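Local coordinates for putative major capsid protein (Cafeteriavirus-dependent mavirus, PDB 6G44), which probably builds the capsid shell of the marine virophage mavirus as a double jelly-roll protein that assembles in threes, at residues K128-N133 / T211-I216; T458-A461 / G465-Y468. One frame throughout, in Å; residues are numbered along the deposited sequence.

In the fold
Contact 1 lies near the middle of the chain, contact 2 toward its periphery, with centres about 30 Å apart and nearest atoms about 9 Å apart. Contact 1 (128-133 with 211-216) joins helix 123-130 to a remote loop before strand 222-235; contact 2 (458-461 with 465-468) is local, between strand 464-482 and the loop leading into it. Despite its central place, contact 1 is sparse and wet, bridged by water and glycerol around one histidine. Contact 2 buries more surface, through direct tyrosine packing and a tyrosine-glutamate bond. Strand 334-341 is met by both: Leu129 packs on it, and its Gln341 binds Glu460.

Contact 1: residues K128-N133 / T211-I216. With GOL (glycerol), chain B.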
# COMPACT_ATOMS: atom_id res chain seq x y z
N LYS C 128 -19.04 9.91 9.54
CA LYS C 128 -18.06 10.60 10.38
C LYS C 128 -17.28 9.62 11.24
O LYS C 128 -16.10 9.84 11.49
CB LYS C 128 -18.70 11.69 11.27
CG LYS C 128 -17.69 12.56 12.03
CD LYS C 128 -18.37 13.71 12.77
CE LYS C 128 -17.36 14.61 13.48
NZ LYS C 128 -17.97 15.76 14.21
N LEU C 129 -17.92 8.54 11.69
CA LEU C 129 -17.24 7.48 12.44
C LEU C 129 -16.54 6.51 11.52
O LEU C 129 -15.37 6.17 11.71
CB LEU C 129 -18.22 6.67 13.28
CG LEU C 129 -18.74 7.31 14.54
CD1 LEU C 129 -19.87 6.46 15.10
CD2 LEU C 129 -17.61 7.38 15.55
N HIS C 130 -17.26 6.03 10.51
CA HIS C 130 -16.82 4.96 9.64
C HIS C 130 -15.52 5.30 8.92
O HIS C 130 -14.68 4.43 8.67
CB HIS C 130 -17.92 4.64 8.61
CG HIS C 130 -17.63 3.47 7.74
ND1 HIS C 130 -17.54 2.19 8.23
CD2 HIS C 130 -17.46 3.38 6.41
CE1 HIS C 130 -17.31 1.36 7.23
NE2 HIS C 130 -17.24 2.06 6.11
N GLN C 131 -15.35 6.58 8.56
CA GLN C 131 -14.14 7.00 7.84
C GLN C 131 -12.86 6.73 8.63
O GLN C 131 -11.77 6.66 8.03
CB GLN C 131 -14.20 8.50 7.44
CG GLN C 131 -14.15 9.46 8.61
CD GLN C 131 -14.43 10.90 8.24
OE1 GLN C 131 -14.34 11.29 7.08
NE2 GLN C 131 -14.78 11.72 9.25
N TYR C 132 -12.98 6.61 9.95
CA TYR C 132 -11.81 6.46 10.83
C TYR C 132 -11.46 5.03 11.13
O TYR C 132 -10.38 4.80 11.67
CB TYR C 132 -11.99 7.19 12.16
CG TYR C 132 -11.96 8.67 12.04
CD1 TYR C 132 -10.79 9.34 11.69
CD2 TYR C 132 -13.07 9.44 12.30
CE1 TYR C 132 -10.74 10.71 11.60
CE2 TYR C 132 -13.04 10.81 12.21
CZ TYR C 132 -11.88 11.46 11.87
OH TYR C 132 -11.88 12.83 11.78
N ASN C 133 -12.31 4.06 10.87
CA ASN C 133 -11.85 2.67 11.16
C ASN C 133 -12.19 1.61 10.14
O ASN C 133 -11.95 0.43 10.41
CB ASN C 133 -12.21 2.25 12.59
CG ASN C 133 -13.63 1.82 12.72
OD1 ASN C 133 -14.49 2.23 11.94
ND2 ASN C 133 -13.89 0.95 13.67
N THR C 211 -28.05 -0.82 3.11
CA THR C 211 -27.09 -0.91 2.00
C THR C 211 -25.82 -1.60 2.46
O THR C 211 -25.40 -1.54 3.61
CB THR C 211 -26.72 0.43 1.35
OG1 THR C 211 -25.93 1.21 2.24
CG2 THR C 211 -27.96 1.20 0.87
N GLN C 212 -25.19 -2.25 1.50
CA GLN C 212 -24.00 -3.09 1.75
C GLN C 212 -22.72 -2.30 1.48
O GLN C 212 -21.83 -2.72 0.72
CB GLN C 212 -24.13 -4.35 0.94
CG GLN C 212 -25.35 -5.17 1.32
CD GLN C 212 -25.26 -5.70 2.72
OE1 GLN C 212 -24.47 -6.64 2.96
NE2 GLN C 212 -26.03 -5.13 3.66
N TYR C 213 -22.61 -1.16 2.16
CA TYR C 213 -21.53 -0.18 1.94
C TYR C 213 -20.18 -0.66 2.45
O TYR C 213 -19.15 -0.01 2.20
CB TYR C 213 -21.88 1.20 2.55
CG TYR C 213 -22.12 1.15 4.03
CD1 TYR C 213 -21.06 1.25 4.93
CD2 TYR C 213 -23.40 1.00 4.56
CE1 TYR C 213 -21.26 1.15 6.29
CE2 TYR C 213 -23.62 0.92 5.92
CZ TYR C 213 -22.53 0.98 6.78
OH TYR C 213 -22.70 0.90 8.14
N LYS C 214 -20.15 -1.76 3.20
CA LYS C 214 -18.89 -2.33 3.66
C LYS C 214 -18.32 -3.33 2.65
O LYS C 214 -17.19 -3.79 2.83
CB LYS C 214 -19.06 -2.98 5.03
CG LYS C 214 -19.48 -2.01 6.14
CD LYS C 214 -20.08 -2.71 7.37
CE LYS C 214 -19.16 -3.73 8.03
NZ LYS C 214 -18.07 -3.12 8.83
N ASN C 215 -19.09 -3.69 1.62
CA ASN C 215 -18.74 -4.71 0.64
C ASN C 215 -19.03 -4.18 -0.77
O ASN C 215 -19.81 -4.79 -1.48
CB ASN C 215 -19.56 -6.00 0.91
CG ASN C 215 -19.33 -6.59 2.30
OD1 ASN C 215 -20.02 -6.25 3.27
ND2 ASN C 215 -18.37 -7.50 2.39
N ILE C 216 -18.43 -3.06 -1.17
CA ILE C 216 -18.74 -2.45 -2.44
C ILE C 216 -18.33 -3.27 -3.66
O ILE C 216 -19.03 -3.27 -4.67
CB ILE C 216 -18.20 -1.02 -2.47
CG1 ILE C 216 -19.00 -0.18 -1.44
CG2 ILE C 216 -18.28 -0.42 -3.87
CD1 ILE C 216 -18.30 1.05 -0.96
C1 GOL B . -20.15 -1.00 11.24
O1 GOL B . -19.63 -2.33 11.37
C2 GOL B . -19.02 0.00 11.10
O2 GOL B . -18.24 -0.25 9.93
C3 GOL B . -19.64 1.39 10.96
O3 GOL B . -18.66 2.42 10.83
O HOH W 1 -16.69 0.73 3.88
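His130 ND1 is gripped by two hydroxyls of a glycerol, probably left from the crystallisation liquor. The shorter bond runs to O3 of the glycerol, 2.8 Å from His130 ND1, and either atom could be the donor; the one to O2 is weak. From the other segment, Lys214 NZ donates to O1 and to O2 of the same molecule, each 3.1 Å from NZ. Glycerol O2 therefore meets both side chains, and bends at chi3 and chi4 bring the lysine amine back to it. At the second ring nitrogen, His130 NE2 lies 2.7 Å from a water at the ring edge, in plane; the water donates to Tyr213 O. The direct contact is a T-shaped stack: the edge of the Tyr213 phenol, led by CE1, points at one face of the His130 ring, with the planes at 89° and the centroids 5.4 Å apart. Tyr213 CE1 stands over the rim of the imidazole, 4.1 Å from His130 CE1. With CG anti to the backbone N (chi1 -175°), the histidine reaches out from helix 123-130, while Lys214 CG approaches the ring obliquely, 4.2 Å from His130 CE1. Tyr213 and Lys214 occupy the middle of a type I turn, closed by the bond from Asn215 N to Gln212 O. Leu139 and Leu142 of helix 136-142 also touch His130. No direct hydrogen bond joins the two segments. In this crystal the water, the glycerol and the tyrosine edge together probably fix the turn of the imidazole, though the glycerol's part need not hold without it; a positive charge on the ring would probably be disfavoured by Lys214 NZ, 5.4 Å from His130 ND1.

Contact 2: residues T458-A461 / G465-Y468; sequences TPEA and GAHY. With SO4 (sulfate ion), chain D.
The loop joining strand 448-457 to strand 464-482, which belong to different sheets of a jelly-roll, packs on the early residues of strand 464-482 and receives Tyr468. Thr458 CG2 sits above the centre of the tyrosine ring in a CH-pi contact, 3.6 Å from the centroid and 11° off the ring normal. At the far end of the phenol, Tyr468 OH donates to the syn lone pair of Glu460 OE2 over 2.9 Å. The carboxylate meets the ring at its edge, with the two planes 61° apart; a bend at chi2 (73°) turns it there. Pro459 CD packs beside the hydroxyl, 3.2 Å from Tyr468 OH, and Ala466 CB touches Glu460 OE2 at 3.7 Å. The CB of His467 is directed away from the loop, and the residue meets a sulfate, probably from the crystallisation liquor: its backbone N donates to sulfate O1 over 2.9 Å. Gln341 of strand 334-341 gives Glu460 OE2 a second donor. Strand 286-305 runs antiparallel beside strand 464-482, pairing Ala466 with Cys303 and Tyr468 with Ser301, while its Asn305 ties down the loop carbonyls of Thr458 and Glu460.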
# COMPACT_ATOMS: atom_id res chain seq x y z
N THR C 458 -8.15 21.34 23.79
CA THR C 458 -8.83 22.04 22.72
C THR C 458 -7.91 23.10 22.11
O THR C 458 -6.98 23.59 22.78
CB THR C 458 -10.10 22.72 23.26
OG1 THR C 458 -9.72 23.58 24.33
CG2 THR C 458 -11.11 21.69 23.77
N PRO C 459 -8.13 23.46 20.85
CA PRO C 459 -7.23 24.37 20.15
C PRO C 459 -7.46 25.87 20.32
O PRO C 459 -6.72 26.65 19.71
CB PRO C 459 -7.43 23.97 18.70
CG PRO C 459 -8.88 23.62 18.64
CD PRO C 459 -9.14 22.89 19.92
N GLU C 460 -8.44 26.29 21.11
CA GLU C 460 -8.72 27.72 21.22
C GLU C 460 -7.60 28.49 21.94
O GLU C 460 -6.91 27.98 22.81
CB GLU C 460 -10.07 27.97 21.91
CG GLU C 460 -11.27 27.79 21.00
CD GLU C 460 -11.56 26.34 20.68
OE1 GLU C 460 -11.30 25.48 21.53
OE2 GLU C 460 -12.08 26.08 19.58
N ALA C 461 -7.44 29.76 21.52
CA ALA C 461 -6.46 30.65 22.11
C ALA C 461 -6.68 30.84 23.60
O ALA C 461 -7.81 30.74 24.12
CB ALA C 461 -6.53 32.01 21.42
N GLY C 465 -12.68 30.65 24.40
CA GLY C 465 -13.24 29.32 24.54
C GLY C 465 -14.25 29.02 23.48
O GLY C 465 -14.53 29.85 22.61
N ALA C 466 -14.81 27.81 23.56
CA ALA C 466 -15.80 27.35 22.61
C ALA C 466 -16.48 26.13 23.19
O ALA C 466 -15.96 25.52 24.10
CB ALA C 466 -15.18 27.01 21.28
N HIS C 467 -17.67 25.84 22.70
CA HIS C 467 -18.43 24.69 23.17
C HIS C 467 -17.95 23.40 22.51
O HIS C 467 -17.80 23.37 21.29
CB HIS C 467 -19.93 24.86 22.88
CG HIS C 467 -20.63 25.75 23.86
ND1 HIS C 467 -20.80 27.10 23.64
CD2 HIS C 467 -21.21 25.48 25.05
CE1 HIS C 467 -21.46 27.63 24.66
NE2 HIS C 467 -21.73 26.67 25.52
N TYR C 468 -17.76 22.37 23.34
CA TYR C 468 -17.38 21.01 22.90
C TYR C 468 -18.39 20.01 23.42
O TYR C 468 -18.92 20.15 24.54
CB TYR C 468 -15.95 20.62 23.36
CG TYR C 468 -14.92 21.30 22.49
CD1 TYR C 468 -14.62 22.63 22.67
CD2 TYR C 468 -14.33 20.63 21.41
CE1 TYR C 468 -13.74 23.30 21.83
CE2 TYR C 468 -13.44 21.28 20.56
CZ TYR C 468 -13.16 22.61 20.78
OH TYR C 468 -12.31 23.22 19.92
S SO4 D . -19.76 28.12 20.54
O1 SO4 D . -18.34 27.94 20.82
O2 SO4 D . -20.46 28.66 21.72
O3 SO4 D . -20.40 26.82 20.19
O4 SO4 D . -19.87 29.04 19.38